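Local atomic coordinates of SPI-1 type 3 secretion system pilotin (Salmonella typhimurium, PDB entry 6XFJ), a protein that is a pilot lipoprotein required for proper localization of the secretin InvG in the outer membrane during assembly of the type III secretion injectisome. Residues H37-Y40 with M41-K44; N65-I68 with Y69-L72. All coordinates share one frame; numbering follows the deposited sequence.

Contact 1. Residues H37-Y40 with M41-K44; sequences HPQY and MRSK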
# COMPACT_ATOMS: atom_id res chain seq x y z
N HIS B 37 -7.62 -8.12 14.65
CA HIS B 37 -6.68 -9.08 15.29
C HIS B 37 -6.21 -8.54 16.63
O HIS B 37 -5.00 -8.37 16.82
CB HIS B 37 -5.52 -9.38 14.34
CG HIS B 37 -5.93 -9.94 13.03
ND1 HIS B 37 -6.31 -9.12 11.95
CD2 HIS B 37 -5.98 -11.22 12.58
CE1 HIS B 37 -6.63 -9.89 10.91
NE2 HIS B 37 -6.44 -11.18 11.27
N PRO B 38 -7.11 -8.41 17.63
CA PRO B 38 -6.78 -7.77 18.90
C PRO B 38 -5.82 -8.58 19.78
O PRO B 38 -5.31 -8.03 20.76
CB PRO B 38 -8.14 -7.65 19.59
CG PRO B 38 -8.99 -8.74 18.95
CD PRO B 38 -8.52 -8.77 17.51
N GLN B 39 -5.58 -9.84 19.46
CA GLN B 39 -4.51 -10.62 20.16
C GLN B 39 -3.16 -9.87 20.15
O GLN B 39 -2.38 -9.97 21.11
CB GLN B 39 -4.35 -12.03 19.57
CG GLN B 39 -3.32 -12.89 20.27
CD GLN B 39 -3.51 -13.05 21.77
OE1 GLN B 39 -4.63 -13.05 22.31
NE2 GLN B 39 -2.37 -13.22 22.44
N TYR B 40 -2.87 -9.15 19.09
CA TYR B 40 -1.60 -8.41 18.97
C TYR B 40 -1.51 -7.22 19.93
O TYR B 40 -0.40 -6.74 20.15
CB TYR B 40 -1.33 -8.05 17.52
CG TYR B 40 -1.18 -9.30 16.70
CD1 TYR B 40 -0.09 -10.13 16.92
CD2 TYR B 40 -2.07 -9.64 15.70
CE1 TYR B 40 0.06 -11.29 16.18
CE2 TYR B 40 -1.90 -10.78 14.93
CZ TYR B 40 -0.85 -11.64 15.20
OH TYR B 40 -0.70 -12.79 14.45
N MET B 41 -2.63 -6.77 20.50
CA MET B 41 -2.61 -5.74 21.56
C MET B 41 -2.58 -6.40 22.94
O MET B 41 -2.23 -5.72 23.90
CB MET B 41 -3.82 -4.82 21.43
CG MET B 41 -3.69 -3.84 20.28
SD MET B 41 -4.26 -4.49 18.71
CE MET B 41 -6.02 -4.23 18.96
N ARG B 42 -2.94 -7.69 23.05
CA ARG B 42 -2.95 -8.43 24.32
C ARG B 42 -1.58 -9.02 24.65
O ARG B 42 -1.29 -9.15 25.86
CB ARG B 42 -4.01 -9.53 24.26
CG ARG B 42 -5.42 -8.95 24.24
CD ARG B 42 -6.45 -9.99 24.60
NE ARG B 42 -6.68 -10.94 23.52
CZ ARG B 42 -7.67 -10.87 22.62
NH1 ARG B 42 -8.54 -9.87 22.62
NH2 ARG B 42 -7.77 -11.81 21.70
N SER B 43 -0.75 -9.32 23.66
CA SER B 43 0.54 -10.00 23.89
C SER B 43 1.62 -9.19 23.19
O SER B 43 1.68 -9.20 21.92
CB SER B 43 0.48 -11.38 23.33
OG SER B 43 1.75 -11.96 23.38
N LYS B 44 2.50 -8.56 23.97
CA LYS B 44 3.73 -7.96 23.41
C LYS B 44 4.56 -9.02 22.66
O LYS B 44 5.13 -8.69 21.59
CB LYS B 44 4.69 -7.43 24.49
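Arg42 reaches back over the turn to Gln39. Its NE gives a hydrogen bond to Gln39 OE1 at 3.2 Å, with an N-H...O angle of 153°. The donor sits above the amide's carbonyl plane, not on a lone pair. NH2 adds a weak bond to the same oxygen. The amide and guanidinium planes are 61° apart. A bend at chi3 (-75°) folds the guanidinium back so that one face covers Pro38 C and Gln39 N. NH1 then lies 3.8 Å from Pro38 CB. Gln39 NE2 bonds Asp46 and lies 3.5 Å from Ser43 CB. A bound sodium ion lies about 3 Å from the Gln39 side chain. In the backbone, Pro38 O accepts from Met41 N at 3.0 Å and weakly from Arg42 N. Gln39 O takes Ser43 N at 3.1 Å and Arg42 N weakly. Ser43 OG caps Asp46 N at the start of helix 44-59. Met41 curls over Pro38, with its CE 3.6 Å from Pro38 CA. Tyr40 turns inward, where its OH bonds His76. These bent bonds, half of them weak, close a single helical turn, 39-42. Gln39 spends its amide oxygen within the turn and its nitrogen on helix 44-59.

Contact 2. Residues N65-I68 with Y69-L72; sequences NLSI and YQTL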
# COMPACT_ATOMS: atom_id res chain seq x y z
N ASN B 65 4.41 -5.70 -4.46
CA ASN B 65 3.27 -4.84 -4.88
C ASN B 65 2.03 -4.97 -3.98
O ASN B 65 1.00 -4.44 -4.33
CB ASN B 65 2.94 -5.15 -6.33
CG ASN B 65 4.00 -4.59 -7.26
OD1 ASN B 65 4.64 -3.57 -6.93
ND2 ASN B 65 4.16 -5.25 -8.37
N LEU B 66 2.17 -5.59 -2.83
CA LEU B 66 1.07 -5.82 -1.90
C LEU B 66 0.93 -4.70 -0.91
O LEU B 66 1.82 -3.89 -0.68
CB LEU B 66 1.31 -7.11 -1.14
CG LEU B 66 1.37 -8.36 -1.99
CD1 LEU B 66 1.49 -9.54 -1.06
CD2 LEU B 66 0.22 -8.48 -2.96
N SER B 67 -0.32 -4.53 -0.44
CA SER B 67 -0.63 -3.46 0.52
C SER B 67 -0.15 -3.76 1.91
O SER B 67 0.16 -4.93 2.24
CB SER B 67 -2.11 -3.20 0.53
OG SER B 67 -2.78 -4.27 1.16
N ILE B 68 -0.14 -2.77 2.82
CA ILE B 68 0.14 -3.07 4.24
C ILE B 68 -0.89 -4.06 4.77
O ILE B 68 -0.54 -4.89 5.58
CB ILE B 68 0.30 -1.81 5.08
CG1 ILE B 68 1.04 -2.16 6.36
CG2 ILE B 68 -1.08 -1.14 5.31
CD1 ILE B 68 1.37 -0.97 7.18
N TYR B 69 -2.18 -3.94 4.38
CA TYR B 69 -3.17 -4.88 4.91
C TYR B 69 -2.76 -6.30 4.51
O TYR B 69 -2.79 -7.22 5.31
CB TYR B 69 -4.58 -4.51 4.41
CG TYR B 69 -5.61 -5.44 5.00
CD1 TYR B 69 -6.19 -5.21 6.24
CD2 TYR B 69 -5.97 -6.59 4.32
CE1 TYR B 69 -7.03 -6.11 6.84
CE2 TYR B 69 -6.89 -7.47 4.90
CZ TYR B 69 -7.42 -7.24 6.17
OH TYR B 69 -8.32 -8.11 6.71
N GLN B 70 -2.48 -6.47 3.23
CA GLN B 70 -2.19 -7.81 2.65
C GLN B 70 -0.89 -8.38 3.27
O GLN B 70 -0.84 -9.56 3.53
CB GLN B 70 -2.00 -7.70 1.15
CG GLN B 70 -3.33 -7.38 0.46
CD GLN B 70 -3.22 -6.70 -0.88
OE1 GLN B 70 -2.14 -6.49 -1.40
NE2 GLN B 70 -4.37 -6.29 -1.46
N THR B 71 0.08 -7.51 3.54
CA THR B 71 1.35 -8.02 4.10
C THR B 71 1.26 -8.26 5.59
O THR B 71 1.88 -9.21 6.07
CB THR B 71 2.49 -7.11 3.69
OG1 THR B 71 2.24 -5.78 4.07
CG2 THR B 71 2.74 -7.21 2.20
N LEU B 72 0.53 -7.47 6.35
CA LEU B 72 0.23 -7.82 7.77
C LEU B 72 -0.51 -9.16 7.83
O LEU B 72 -0.24 -9.99 8.66
CB LEU B 72 -0.54 -6.70 8.45
CG LEU B 72 0.24 -5.45 8.80
CD1 LEU B 72 -0.67 -4.31 9.16
CD2 LEU B 72 1.23 -5.72 9.96
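Ser67 covers one face of the Gln70 amide: Ser67 OG sits over Gln70 CD at 3.2 Å, and the backbone N stands on the same side near OE1. Ser67 N donates to Gln70 OE1 at 2.8 Å. The N-H points almost straight at the oxygen (169°). Leu66 crosses Gln70 at about a right angle: CD2 approaches OE1 to 3.5 Å from the other side of the plane, and CA meets it at the edge. This oxygen also bonds Gln70 NE2 of the second subunit. In return, Gln70 N donates to Ser67 OG at 3.0 Å. Chi1 of 72° sets OG between the backbone N and the carbonyl carbon, facing the start of the helix. OG also bonds Asn65 O of the second subunit. Ser67 O accepts two bonds, each 2.9 Å long, from Thr71 N and Thr71 OG1. The methyl of Thr71, CG2, rests 3.6 Å from Leu66 CB. Leu72 N bonds Ile68 O at 2.9 Å. The Ile68 and Leu72 side chains lie side by side, with CG1 3.9 Å from CD1. The Tyr69 ring leads off to Glu36, which its OH bonds. The reciprocal bonds of Ser67 and Gln70 form a capping box, with Ser67 as N-cap of helix 68-80.

How the contacts relate
Contact 1 lies at the surface, its centre about 16 Å from the centre of the chain. Contact 2 is partly buried, its centre only about 5 Å from that of the chain. The two contact centres are about 19 Å apart, and the contacts do not touch. Contact 1 joins helix 25-36 to helix 44-59 through one short turn. Contact 2 starts helix 68-80, which packs against both of those helices. Each contains a serine N-cap, of helix 44-59 in contact 1 and of helix 68-80 in contact 2. In contact 2 the cap and its partner form a capping box within the contact. Polar bonds in contact 1 are partly weak and include a charged guanidinium. Those in contact 2 are mostly straighter and involve neutral groups. Both meet the second subunit, contact 2 far more extensively.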